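Local coordinates for protein disulfide oxidoreductase (Xylella fastidiosa, PDB 2REM) that probably oxidises cysteine pairs of proteins in the periplasm to disulfides, as a thioredoxin-fold enzyme of the DsbA subfamily, at residues A[56-61]-A[185-190]; A[92-97]-A[102-107]; A[81-86]-A[129-134]. All blocks are in the same frame, centred on the assembly; numbering follows the deposited sequence.

Contact 1: A[56-61]-A[185-190]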
ATOM      1  N   LYS A  56      18.584   1.917  -5.295  1.00 27.30           N
ATOM      2  CA  LYS A  56      18.546   2.144  -3.839  1.00 27.45           C
ATOM      3  C   LYS A  56      17.884   3.458  -3.449  1.00 25.74           C
ATOM      4  O   LYS A  56      17.417   3.609  -2.320  1.00 24.86           O
ATOM      5  CB  LYS A  56      19.954   2.105  -3.240  1.00 29.65           C
ATOM      6  CG  LYS A  56      20.607   0.727  -3.204  1.00 32.93           C
ATOM      7  CD  LYS A  56      22.144   0.861  -3.151  1.00 39.41           C
ATOM      8  CE  LYS A  56      22.714   0.755  -1.730  1.00 42.57           C
ATOM      9  NZ  LYS A  56      21.762   1.219  -0.666  1.00 42.62           N
ATOM     10  N   ASP A  57      17.865   4.411  -4.377  1.00 25.29           N
ATOM     11  CA  ASP A  57      17.196   5.685  -4.132  1.00 24.39           C
ATOM     12  C   ASP A  57      15.661   5.583  -4.160  1.00 22.22           C
ATOM     13  O   ASP A  57      14.969   6.547  -3.844  1.00 20.97           O
ATOM     14  CB  ASP A  57      17.705   6.767  -5.088  1.00 25.20           C
ATOM     15  CG  ASP A  57      17.421   6.459  -6.544  1.00 26.33           C
ATOM     16  OD1 ASP A  57      16.961   5.343  -6.849  1.00 27.71           O
ATOM     17  OD2 ASP A  57      17.676   7.340  -7.395  1.00 26.03           O
ATOM     18  N   VAL A  58      15.131   4.428  -4.555  1.00 21.20           N
ATOM     19  CA  VAL A  58      13.675   4.191  -4.454  1.00 19.58           C
ATOM     20  C   VAL A  58      13.281   3.666  -3.067  1.00 19.68           C
ATOM     21  O   VAL A  58      13.824   2.660  -2.587  1.00 20.40           O
ATOM     22  CB  VAL A  58      13.110   3.270  -5.592  1.00 18.82           C
ATOM     23  CG1 VAL A  58      11.592   3.023  -5.405  1.00 16.63           C
ATOM     24  CG2 VAL A  58      13.348   3.888  -6.958  1.00 19.77           C
ATOM     25  N   ARG A  59      12.362   4.373  -2.412  1.00 18.21           N
ATOM     26  CA  ARG A  59      11.734   3.864  -1.211  1.00 17.93           C
ATOM     27  C   ARG A  59      10.326   3.415  -1.587  1.00 16.97           C
ATOM     28  O   ARG A  59       9.449   4.230  -1.847  1.00 16.03           O
ATOM     29  CB  ARG A  59      11.700   4.908  -0.092  1.00 18.22           C
ATOM     30  CG  ARG A  59      11.113   4.384   1.216  1.00 19.28           C
ATOM     31  CD  ARG A  59      11.206   5.418   2.325  1.00 21.48           C
ATOM     32  NE  ARG A  59      10.311   6.543   2.061  1.00 19.47           N
ATOM     33  CZ  ARG A  59      10.658   7.824   2.106  1.00 20.09           C
ATOM     34  NH1 ARG A  59      11.896   8.181   2.439  1.00 20.42           N
ATOM     35  NH2 ARG A  59       9.733   8.758   1.844  1.00 18.28           N
ATOM     36  N   PHE A  60      10.131   2.107  -1.629  1.00 16.72           N
ATOM     37  CA  PHE A  60       8.836   1.552  -1.992  1.00 17.32           C
ATOM     38  C   PHE A  60       8.051   1.235  -0.728  1.00 16.75           C
ATOM     39  O   PHE A  60       8.518   0.493   0.140  1.00 17.13           O
ATOM     40  CB  PHE A  60       9.027   0.316  -2.874  1.00 18.76           C
ATOM     41  CG  PHE A  60       7.776  -0.473  -3.079  1.00 19.49           C
ATOM     42  CD1 PHE A  60       6.640   0.121  -3.579  1.00 20.15           C
ATOM     43  CD2 PHE A  60       7.749  -1.831  -2.765  1.00 23.43           C
ATOM     44  CE1 PHE A  60       5.469  -0.609  -3.744  1.00 20.63           C
ATOM     45  CE2 PHE A  60       6.580  -2.581  -2.942  1.00 23.64           C
ATOM     46  CZ  PHE A  60       5.446  -1.960  -3.426  1.00 21.01           C
ATOM     47  N   THR A  61       6.868   1.813  -0.622  1.00 15.47           N
ATOM     48  CA  THR A  61       6.122   1.777   0.620  1.00 15.72           C
ATOM     49  C   THR A  61       4.701   1.368   0.329  1.00 15.32           C
ATOM     50  O   THR A  61       4.087   1.867  -0.608  1.00 15.79           O
ATOM     51  CB  THR A  61       6.152   3.148   1.303  1.00 15.61           C
ATOM     52  OG1 THR A  61       7.511   3.470   1.582  1.00 15.72           O
ATOM     53  CG2 THR A  61       5.334   3.147   2.603  1.00 16.92           C
ATOM     54  N   ARG A 185      12.036  10.353 -14.014  1.00 15.59           N
ATOM     55  CA  ARG A 185      11.904  11.792 -14.168  1.00 17.35           C
ATOM     56  C   ARG A 185      12.256  12.516 -12.857  1.00 16.80           C
ATOM     57  O   ARG A 185      12.928  13.527 -12.889  1.00 16.82           O
ATOM     58  CB  ARG A 185      10.509  12.166 -14.650  1.00 16.11           C
ATOM     59  CG  ARG A 185      10.421  13.615 -15.095  1.00 19.74           C
ATOM     60  CD  ARG A 185       9.064  13.979 -15.573  1.00 19.55           C
ATOM     61  NE  ARG A 185       8.040  13.807 -14.551  1.00 19.37           N
ATOM     62  CZ  ARG A 185       6.797  14.248 -14.698  1.00 22.31           C
ATOM     63  NH1 ARG A 185       6.468  14.902 -15.813  1.00 21.65           N
ATOM     64  NH2 ARG A 185       5.895  14.059 -13.745  1.00 21.01           N
ATOM     65  N   GLU A 186      11.810  11.978 -11.726  1.00 16.69           N
ATOM     66  CA  GLU A 186      12.222  12.473 -10.407  1.00 17.32           C
ATOM     67  C   GLU A 186      13.723  12.366 -10.220  1.00 18.81           C
ATOM     68  O   GLU A 186      14.370  13.302  -9.716  1.00 18.73           O
ATOM     69  CB  GLU A 186      11.526  11.705  -9.286  1.00 16.91           C
ATOM     70  CG  GLU A 186      10.025  11.949  -9.245  1.00 18.03           C
ATOM     71  CD  GLU A 186       9.701  13.447  -9.200  1.00 22.54           C
ATOM     72  OE1 GLU A 186       9.307  14.018 -10.240  1.00 22.74           O
ATOM     73  OE2 GLU A 186       9.851  14.048  -8.123  1.00 25.44           O
ATOM     74  N   ARG A 187      14.273  11.234 -10.641  1.00 18.39           N
ATOM     75  CA  ARG A 187      15.703  11.022 -10.528  1.00 20.90           C
ATOM     76  C   ARG A 187      16.469  12.071 -11.355  1.00 22.42           C
ATOM     77  O   ARG A 187      17.427  12.689 -10.876  1.00 23.57           O
ATOM     78  CB  ARG A 187      16.032   9.606 -10.961  1.00 21.01           C
ATOM     79  CG  ARG A 187      17.473   9.221 -10.741  1.00 23.82           C
ATOM     80  CD  ARG A 187      17.683   7.768 -11.060  1.00 24.19           C
ATOM     81  NE  ARG A 187      17.063   6.882 -10.082  1.00 24.15           N
ATOM     82  CZ  ARG A 187      16.168   5.944 -10.377  1.00 22.23           C
ATOM     83  NH1 ARG A 187      15.771   5.767 -11.636  1.00 23.40           N
ATOM     84  NH2 ARG A 187      15.682   5.173  -9.420  1.00 21.02           N
ATOM     85  N   ALA A 188      16.017  12.304 -12.586  1.00 22.49           N
ATOM     86  CA  ALA A 188      16.659  13.282 -13.447  1.00 24.22           C
ATOM     87  C   ALA A 188      16.532  14.684 -12.865  1.00 24.83           C
ATOM     88  O   ALA A 188      17.488  15.461 -12.881  1.00 25.63           O
ATOM     89  CB  ALA A 188      16.059  13.223 -14.821  1.00 24.25           C
ATOM     90  N   ALA A 189      15.340  15.000 -12.365  1.00 24.25           N
ATOM     91  CA  ALA A 189      15.063  16.287 -11.740  1.00 25.78           C
ATOM     92  C   ALA A 189      16.008  16.575 -10.568  1.00 27.65           C
ATOM     93  O   ALA A 189      16.336  17.731 -10.313  1.00 28.87           O
ATOM     94  CB  ALA A 189      13.629  16.334 -11.269  1.00 23.79           C
ATOM     95  N   SER A 190      16.443  15.521  -9.876  1.00 28.16           N
ATOM     96  CA  SER A 190      17.373  15.637  -8.743  1.00 30.01           C
ATOM     97  C   SER A 190      18.771  16.092  -9.172  1.00 32.27           C
ATOM     98  O   SER A 190      19.492  16.733  -8.393  1.00 34.26           O
ATOM     99  CB  SER A 190      17.459  14.299  -7.975  1.00 29.99           C
ATOM    100  OG  SER A 190      18.542  13.490  -8.454  1.00 31.74           O
TER
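Asp57 and Arg187 mark the nearest approach of the two backbones, their CA atoms 8.5 Å apart, where the turn leading into strand 58-64 faces the last turns of helix 172-190. That gap is bridged by the side chains, both of which set out toward the opposite segment. Arg187 leaves the helix with CG anti to its own N (chi1 -174°), and a bend about CG-CD (chi3 -71°) turns the guanidinium side-on to the carboxylate. The grip is bidentate: NE of Arg187 gives a nearly straight bond of 2.8 Å to OD2 of Asp57, while NH2 of Arg187 reaches OD1 of Asp57 at 2.9 Å. Both oxygens are met on their syn sides, and the two flat groups lie only 20° from coplanar, which fixes the rotation of each against the other. Beside this salt bridge, CG2 of Val58 comes to 3.6 Å from NH2 of Arg187, near the guanidinium plane, at its edge. Arg187 also rests on Ala55 and on Ile27 of the neighbouring strand 27-33. At the surface of the thioredoxin fold, this side-on arginine-carboxylate pair ties the C-terminal helix to the start of an outermost strand of the central sheet.

Contact 2: A[92-97]-A[102-107]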
ATOM      1  N   THR A  92       1.121 -11.797   0.920  1.00 13.30           N
ATOM      2  CA  THR A  92       0.560 -12.687  -0.112  1.00 14.36           C
ATOM      3  C   THR A  92      -0.442 -13.643   0.505  1.00 14.64           C
ATOM      4  O   THR A  92      -1.533 -13.832  -0.023  1.00 14.13           O
ATOM      5  CB  THR A  92       1.673 -13.483  -0.791  1.00 16.08           C
ATOM      6  OG1 THR A  92       2.570 -12.553  -1.423  1.00 16.89           O
ATOM      7  CG2 THR A  92       1.097 -14.459  -1.829  1.00 17.51           C
ATOM      8  N   ALA A  93      -0.070 -14.227   1.642  1.00 14.11           N
ATOM      9  CA  ALA A  93      -0.962 -15.149   2.337  1.00 13.59           C
ATOM     10  C   ALA A  93      -2.283 -14.487   2.746  1.00 12.58           C
ATOM     11  O   ALA A  93      -3.361 -15.112   2.681  1.00 12.77           O
ATOM     12  CB  ALA A  93      -0.253 -15.737   3.552  1.00 13.44           C
ATOM     13  N   MET A  94      -2.221 -13.227   3.170  1.00 11.99           N
ATOM     14  CA  MET A  94      -3.456 -12.532   3.517  1.00 11.80           C
ATOM     15  C   MET A  94      -4.339 -12.371   2.270  1.00 11.98           C
ATOM     16  O   MET A  94      -5.516 -12.647   2.319  1.00 12.08           O
ATOM     17  CB  MET A  94      -3.210 -11.185   4.217  1.00 10.45           C
ATOM     18  CG  MET A  94      -4.510 -10.428   4.482  1.00 13.54           C
ATOM     19  SD  MET A  94      -5.655 -11.325   5.570  1.00 11.92           S
ATOM     20  CE  MET A  94      -4.944 -10.860   7.120  1.00 11.70           C
ATOM     21  N   PHE A  95      -3.774 -11.901   1.160  1.00 12.54           N
ATOM     22  CA  PHE A  95      -4.534 -11.833  -0.092  1.00 13.15           C
ATOM     23  C   PHE A  95      -5.145 -13.181  -0.465  1.00 15.25           C
ATOM     24  O   PHE A  95      -6.333 -13.291  -0.827  1.00 15.37           O
ATOM     25  CB  PHE A  95      -3.619 -11.378  -1.242  1.00 12.97           C
ATOM     26  CG  PHE A  95      -3.332  -9.908  -1.272  1.00 11.55           C
ATOM     27  CD1 PHE A  95      -4.358  -8.968  -1.382  1.00 11.64           C
ATOM     28  CD2 PHE A  95      -2.015  -9.462  -1.304  1.00 11.42           C
ATOM     29  CE1 PHE A  95      -4.071  -7.619  -1.478  1.00 10.92           C
ATOM     30  CE2 PHE A  95      -1.712  -8.108  -1.375  1.00 11.79           C
ATOM     31  CZ  PHE A  95      -2.751  -7.173  -1.453  1.00 10.65           C
ATOM     32  N   GLU A  96      -4.322 -14.230  -0.375  1.00 15.64           N
ATOM     33  CA  GLU A  96      -4.772 -15.560  -0.683  1.00 17.82           C
ATOM     34  C   GLU A  96      -5.885 -16.038   0.271  1.00 16.88           C
ATOM     35  O   GLU A  96      -6.890 -16.563  -0.187  1.00 16.86           O
ATOM     36  CB  GLU A  96      -3.565 -16.492  -0.728  1.00 19.42           C
ATOM     37  CG  GLU A  96      -3.850 -17.927  -0.487  1.00 26.92           C
ATOM     38  CD  GLU A  96      -2.602 -18.758  -0.668  1.00 33.39           C
ATOM     39  OE1 GLU A  96      -1.581 -18.425  -0.011  1.00 34.87           O
ATOM     40  OE2 GLU A  96      -2.649 -19.711  -1.487  1.00 38.12           O
ATOM     41  N   ALA A  97      -5.726 -15.780   1.568  1.00 15.79           N
ATOM     42  CA  ALA A  97      -6.741 -16.124   2.579  1.00 15.44           C
ATOM     43  C   ALA A  97      -8.091 -15.507   2.219  1.00 15.56           C
ATOM     44  O   ALA A  97      -9.122 -16.147   2.358  1.00 18.05           O
ATOM     45  CB  ALA A  97      -6.313 -15.622   3.929  1.00 13.37           C
ATOM     46  N   GLY A 102     -10.673 -18.231   1.054  1.00 21.55           N
ATOM     47  CA  GLY A 102     -11.812 -17.798   1.847  1.00 21.10           C
ATOM     48  C   GLY A 102     -11.648 -18.135   3.321  1.00 20.38           C
ATOM     49  O   GLY A 102     -12.618 -18.410   4.004  1.00 20.89           O
ATOM     50  N   SER A 103     -10.415 -18.120   3.818  1.00 19.16           N
ATOM     51  CA  SER A 103     -10.156 -18.451   5.214  1.00 18.46           C
ATOM     52  C   SER A 103     -10.182 -17.220   6.113  1.00 17.76           C
ATOM     53  O   SER A 103     -10.182 -17.323   7.338  1.00 18.05           O
ATOM     54  CB  SER A 103      -8.812 -19.183   5.350  1.00 18.23           C
ATOM     55  OG  SER A 103      -7.793 -18.356   4.836  1.00 17.11           O
ATOM     56  N   VAL A 104     -10.182 -16.039   5.508  1.00 17.41           N
ATOM     57  CA  VAL A 104     -10.372 -14.818   6.271  1.00 16.77           C
ATOM     58  C   VAL A 104     -11.519 -14.105   5.536  1.00 17.90           C
ATOM     59  O   VAL A 104     -11.424 -13.867   4.333  1.00 17.38           O
ATOM     60  CB  VAL A 104      -9.073 -13.939   6.313  1.00 15.98           C
ATOM     61  CG1 VAL A 104      -9.345 -12.541   6.915  1.00 14.24           C
ATOM     62  CG2 VAL A 104      -7.961 -14.629   7.123  1.00 15.68           C
ATOM     63  N   PRO A 105     -12.604 -13.777   6.257  1.00 18.66           N
ATOM     64  CA  PRO A 105     -13.760 -13.134   5.621  1.00 20.43           C
ATOM     65  C   PRO A 105     -13.526 -11.638   5.367  1.00 20.75           C
ATOM     66  O   PRO A 105     -12.749 -10.994   6.067  1.00 19.90           O
ATOM     67  CB  PRO A 105     -14.874 -13.336   6.646  1.00 21.44           C
ATOM     68  CG  PRO A 105     -14.148 -13.326   7.986  1.00 20.69           C
ATOM     69  CD  PRO A 105     -12.800 -13.984   7.705  1.00 19.05           C
ATOM     70  N   ILE A 106     -14.168 -11.089   4.351  1.00 22.61           N
ATOM     71  CA  ILE A 106     -14.119  -9.642   4.147  1.00 22.90           C
ATOM     72  C   ILE A 106     -15.148  -8.993   5.089  1.00 24.00           C
ATOM     73  O   ILE A 106     -14.813  -8.113   5.892  1.00 23.52           O
ATOM     74  CB  ILE A 106     -14.330  -9.266   2.669  1.00 23.86           C
ATOM     75  CG1 ILE A 106     -13.072  -9.611   1.861  1.00 23.95           C
ATOM     76  CG2 ILE A 106     -14.629  -7.764   2.518  1.00 23.51           C
ATOM     77  CD1 ILE A 106     -13.265  -9.603   0.357  1.00 26.07           C
ATOM     78  N   GLN A 107     -16.381  -9.484   5.033  1.00 25.95           N
ATOM     79  CA  GLN A 107     -17.460  -8.907   5.816  1.00 28.37           C
ATOM     80  C   GLN A 107     -17.305  -9.249   7.282  1.00 28.09           C
ATOM     81  O   GLN A 107     -17.022 -10.392   7.630  1.00 27.53           O
ATOM     82  CB  GLN A 107     -18.826  -9.363   5.292  1.00 30.24           C
ATOM     83  CG  GLN A 107     -19.059  -9.014   3.816  1.00 33.61           C
ATOM     84  CD  GLN A 107     -19.035  -7.514   3.526  1.00 36.60           C
ATOM     85  OE1 GLN A 107     -18.445  -7.069   2.534  1.00 36.89           O
ATOM     86  NE2 GLN A 107     -19.685  -6.730   4.382  1.00 39.53           N
TER
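Ala97 and the turn that follows helix 87-101 meet through backbone and side chain together. The carbonyl oxygen of Ala97 accepts the N-H of Ser103 at 2.8 Å, from a donor tilted 17° out of the carbonyl plane, and at 3.3 Å it also receives a weak bond from N of Val104. One oxygen near the end of the helix thus holds two successive amides of the departing chain. Gly102, with positive phi, is where the chain leaves helical geometry, and it turns there so that Ser103 and Val104 come to lie beside Ala97.

The side chain of Val104 sets out toward the helix. Its CB lies 4.0 Å from CB of Ala97, and from there the two methyls part. CG2, beside the backbone N, settles against the Ala97 methyl, with CG2 of Val104 3.7 Å from CB of Ala97. CG1, anti to that N (chi1 170°), extends to Met94, where CG1 of Val104 is 4.1 Å from SD of Met94. Bends about CB-CG and CG-SD in Met94 put its thioether across the valine at about a right angle. At the more exposed margin, OG of Ser103 comes to 3.2 Å from CB of Ala97.

Met94 and Val104 both continue onto Phe117 of helix 111-119, and Met94 touches Leu114 and Tyr118 there as well. The turn is therefore packed between the helix it has just left and the one it leads to, while Phe95 faces helix 38-52 and touches Cys40 of the CxxC pair.

Contact 3: A[81-86]-A[129-134]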
ATOM      1  N   ALA A  81       0.184  -5.824  11.541  1.00  9.00           N
ATOM      2  CA  ALA A  81       1.157  -6.804  11.037  1.00  9.99           C
ATOM      3  C   ALA A  81       2.506  -6.151  10.842  1.00  9.89           C
ATOM      4  O   ALA A  81       3.539  -6.719  11.174  1.00 10.22           O
ATOM      5  CB  ALA A  81       0.684  -7.380   9.723  1.00  9.86           C
ATOM      6  N   ASP A  82       2.488  -4.951  10.281  1.00 10.76           N
ATOM      7  CA  ASP A  82       3.728  -4.230  10.020  1.00 12.06           C
ATOM      8  C   ASP A  82       4.433  -3.825  11.293  1.00 12.69           C
ATOM      9  O   ASP A  82       5.636  -4.014  11.416  1.00 13.57           O
ATOM     10  CB  ASP A  82       3.505  -3.009   9.117  1.00 11.90           C
ATOM     11  CG  ASP A  82       4.798  -2.505   8.511  1.00 15.33           C
ATOM     12  OD1 ASP A  82       5.693  -3.328   8.232  1.00 18.80           O
ATOM     13  OD2 ASP A  82       4.932  -1.304   8.303  1.00 16.82           O
ATOM     14  N   VAL A  83       3.683  -3.263  12.230  1.00 12.37           N
ATOM     15  CA  VAL A  83       4.209  -2.962  13.561  1.00 12.83           C
ATOM     16  C   VAL A  83       4.832  -4.200  14.179  1.00 13.50           C
ATOM     17  O   VAL A  83       5.871  -4.118  14.814  1.00 14.50           O
ATOM     18  CB  VAL A  83       3.100  -2.400  14.504  1.00 12.31           C
ATOM     19  CG1 VAL A  83       3.528  -2.481  15.988  1.00 13.10           C
ATOM     20  CG2 VAL A  83       2.726  -0.951  14.108  1.00 13.47           C
ATOM     21  N   LEU A  84       4.204  -5.345  13.955  1.00 13.54           N
ATOM     22  CA  LEU A  84       4.642  -6.604  14.558  1.00 14.33           C
ATOM     23  C   LEU A  84       5.743  -7.307  13.740  1.00 15.13           C
ATOM     24  O   LEU A  84       6.278  -8.300  14.163  1.00 15.63           O
ATOM     25  CB  LEU A  84       3.427  -7.525  14.784  1.00 14.02           C
ATOM     26  CG  LEU A  84       2.416  -7.010  15.822  1.00 14.95           C
ATOM     27  CD1 LEU A  84       1.093  -7.745  15.823  1.00 16.47           C
ATOM     28  CD2 LEU A  84       3.033  -6.951  17.222  1.00 19.81           C
ATOM     29  N   GLY A  85       6.086  -6.743  12.585  1.00 15.17           N
ATOM     30  CA  GLY A  85       7.159  -7.257  11.745  1.00 15.85           C
ATOM     31  C   GLY A  85       6.786  -8.508  10.970  1.00 14.92           C
ATOM     32  O   GLY A  85       7.653  -9.295  10.597  1.00 16.13           O
ATOM     33  N   VAL A  86       5.500  -8.714  10.744  1.00 13.34           N
ATOM     34  CA  VAL A  86       5.040  -9.896  10.029  1.00 13.58           C
ATOM     35  C   VAL A  86       4.232  -9.552   8.775  1.00 13.23           C
ATOM     36  O   VAL A  86       3.651 -10.432   8.145  1.00 13.81           O
ATOM     37  CB  VAL A  86       4.230 -10.880  10.943  1.00 13.16           C
ATOM     38  CG1 VAL A  86       5.085 -11.371  12.128  1.00 13.27           C
ATOM     39  CG2 VAL A  86       2.906 -10.257  11.397  1.00 12.72           C
ATOM     40  N   VAL A 129      -4.107  -8.407  19.239  1.00 14.00           N
ATOM     41  CA  VAL A 129      -5.259  -7.577  19.647  1.00 15.40           C
ATOM     42  C   VAL A 129      -4.822  -6.240  20.232  1.00 14.54           C
ATOM     43  O   VAL A 129      -5.357  -5.187  19.853  1.00 14.23           O
ATOM     44  CB  VAL A 129      -6.230  -8.330  20.594  1.00 16.00           C
ATOM     45  CG1 VAL A 129      -7.285  -7.370  21.166  1.00 18.85           C
ATOM     46  CG2 VAL A 129      -6.891  -9.457  19.830  1.00 18.95           C
ATOM     47  N   ALA A 130      -3.824  -6.280  21.115  1.00 14.38           N
ATOM     48  CA  ALA A 130      -3.275  -5.066  21.693  1.00 14.81           C
ATOM     49  C   ALA A 130      -2.712  -4.167  20.612  1.00 14.02           C
ATOM     50  O   ALA A 130      -2.794  -2.966  20.718  1.00 14.61           O
ATOM     51  CB  ALA A 130      -2.208  -5.380  22.734  1.00 15.03           C
ATOM     52  N   THR A 131      -2.133  -4.755  19.570  1.00 13.36           N
ATOM     53  CA  THR A 131      -1.492  -3.954  18.559  1.00 12.85           C
ATOM     54  C   THR A 131      -2.563  -3.352  17.666  1.00 12.25           C
ATOM     55  O   THR A 131      -2.543  -2.156  17.386  1.00 12.25           O
ATOM     56  CB  THR A 131      -0.484  -4.783  17.737  1.00 12.82           C
ATOM     57  OG1 THR A 131       0.489  -5.342  18.626  1.00 13.01           O
ATOM     58  CG2 THR A 131       0.250  -3.875  16.734  1.00 12.17           C
ATOM     59  N   PHE A 132      -3.489  -4.210  17.236  1.00 11.07           N
ATOM     60  CA  PHE A 132      -4.603  -3.827  16.392  1.00 10.74           C
ATOM     61  C   PHE A 132      -5.399  -2.684  17.040  1.00 10.72           C
ATOM     62  O   PHE A 132      -5.810  -1.777  16.358  1.00 10.71           O
ATOM     63  CB  PHE A 132      -5.516  -5.042  16.235  1.00 10.71           C
ATOM     64  CG  PHE A 132      -6.590  -4.880  15.210  1.00 12.13           C
ATOM     65  CD1 PHE A 132      -6.311  -5.096  13.864  1.00 11.80           C
ATOM     66  CD2 PHE A 132      -7.902  -4.580  15.603  1.00 13.31           C
ATOM     67  CE1 PHE A 132      -7.302  -4.985  12.909  1.00 10.05           C
ATOM     68  CE2 PHE A 132      -8.917  -4.458  14.647  1.00 14.87           C
ATOM     69  CZ  PHE A 132      -8.608  -4.655  13.290  1.00 11.40           C
ATOM     70  N   ASN A 133      -5.618  -2.770  18.350  1.00 11.78           N
ATOM     71  CA  ASN A 133      -6.362  -1.737  19.072  1.00 13.59           C
ATOM     72  C   ASN A 133      -5.484  -0.647  19.609  1.00 14.21           C
ATOM     73  O   ASN A 133      -5.968   0.204  20.336  1.00 15.96           O
ATOM     74  CB  ASN A 133      -7.164  -2.333  20.237  1.00 13.88           C
ATOM     75  CG  ASN A 133      -8.214  -3.292  19.754  1.00 16.94           C
ATOM     76  OD1 ASN A 133      -8.526  -3.316  18.570  1.00 17.09           O
ATOM     77  ND2 ASN A 133      -8.703  -4.138  20.638  1.00 20.27           N
ATOM     78  N   GLY A 134      -4.198  -0.659  19.268  1.00 13.50           N
ATOM     79  CA  GLY A 134      -3.276   0.205  20.003  1.00 14.24           C
ATOM     80  C   GLY A 134      -2.945   1.520  19.342  1.00 14.53           C
ATOM     81  O   GLY A 134      -3.311   1.754  18.193  1.00 13.48           O
TER
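Within the helical part of this DsbA-like protein, the C-terminal end of helix 71-83 packs against the last turn of helix 125-132, with Thr131 meeting Val83 and Leu84. The threonine presents both branches of its CB. Its methyl lies against the valine, CG2 of Thr131 being 3.6 Å from CG1 of Val83, the two side chains lying alongside each other and pointing opposite ways. Leu84 reaches for the hydroxyl side: CD2 of Leu84 stands 3.3 Å from OG1 of Thr131, and CD1 of Leu84 is 3.7 Å from that same oxygen. With chi1 at -58°, OG1 points away from the Thr131 carbonyl carbon and turns back to the preceding helical turn, where it is hydrogen-bonded to the carbonyl oxygen of Arg127. Its polar need is thus met within its own helix, and toward Leu84 it makes only van der Waals contact. A Schellman motif closes helix 71-83 at Gly85, whose phi is positive; N of Val86 is 2.8 Å from O of Ala81, and N of Gly85 is 3.0 Å from O of Asp82. Around the pair, Val137 of helix 135-151 touches both Val83 and Thr131, while Leu84 also packs on Arg127 and Phe128 of helix 125-132 and on Val123.

The three contacts are nested along the chain: the loop closed by contact 1 encloses contact 3, which in turn encloses contact 2. Contact 1 joins the central sheet to the C-terminal helix, and its centre is 33 Å from that of contact 2, on the opposite side of the chain's centre, and 29 Å from that of contact 3. Contacts 2 and 3 are closer, with centres 17 Å apart, on the consecutive helices 87-101 and 71-83. Both border helix 111-119, whose Tyr118 touches Met94 of contact 2 and Ala81 and Val86 of contact 3. One contact therefore belongs to the thioredoxin core, and the other two to the helices inserted into it.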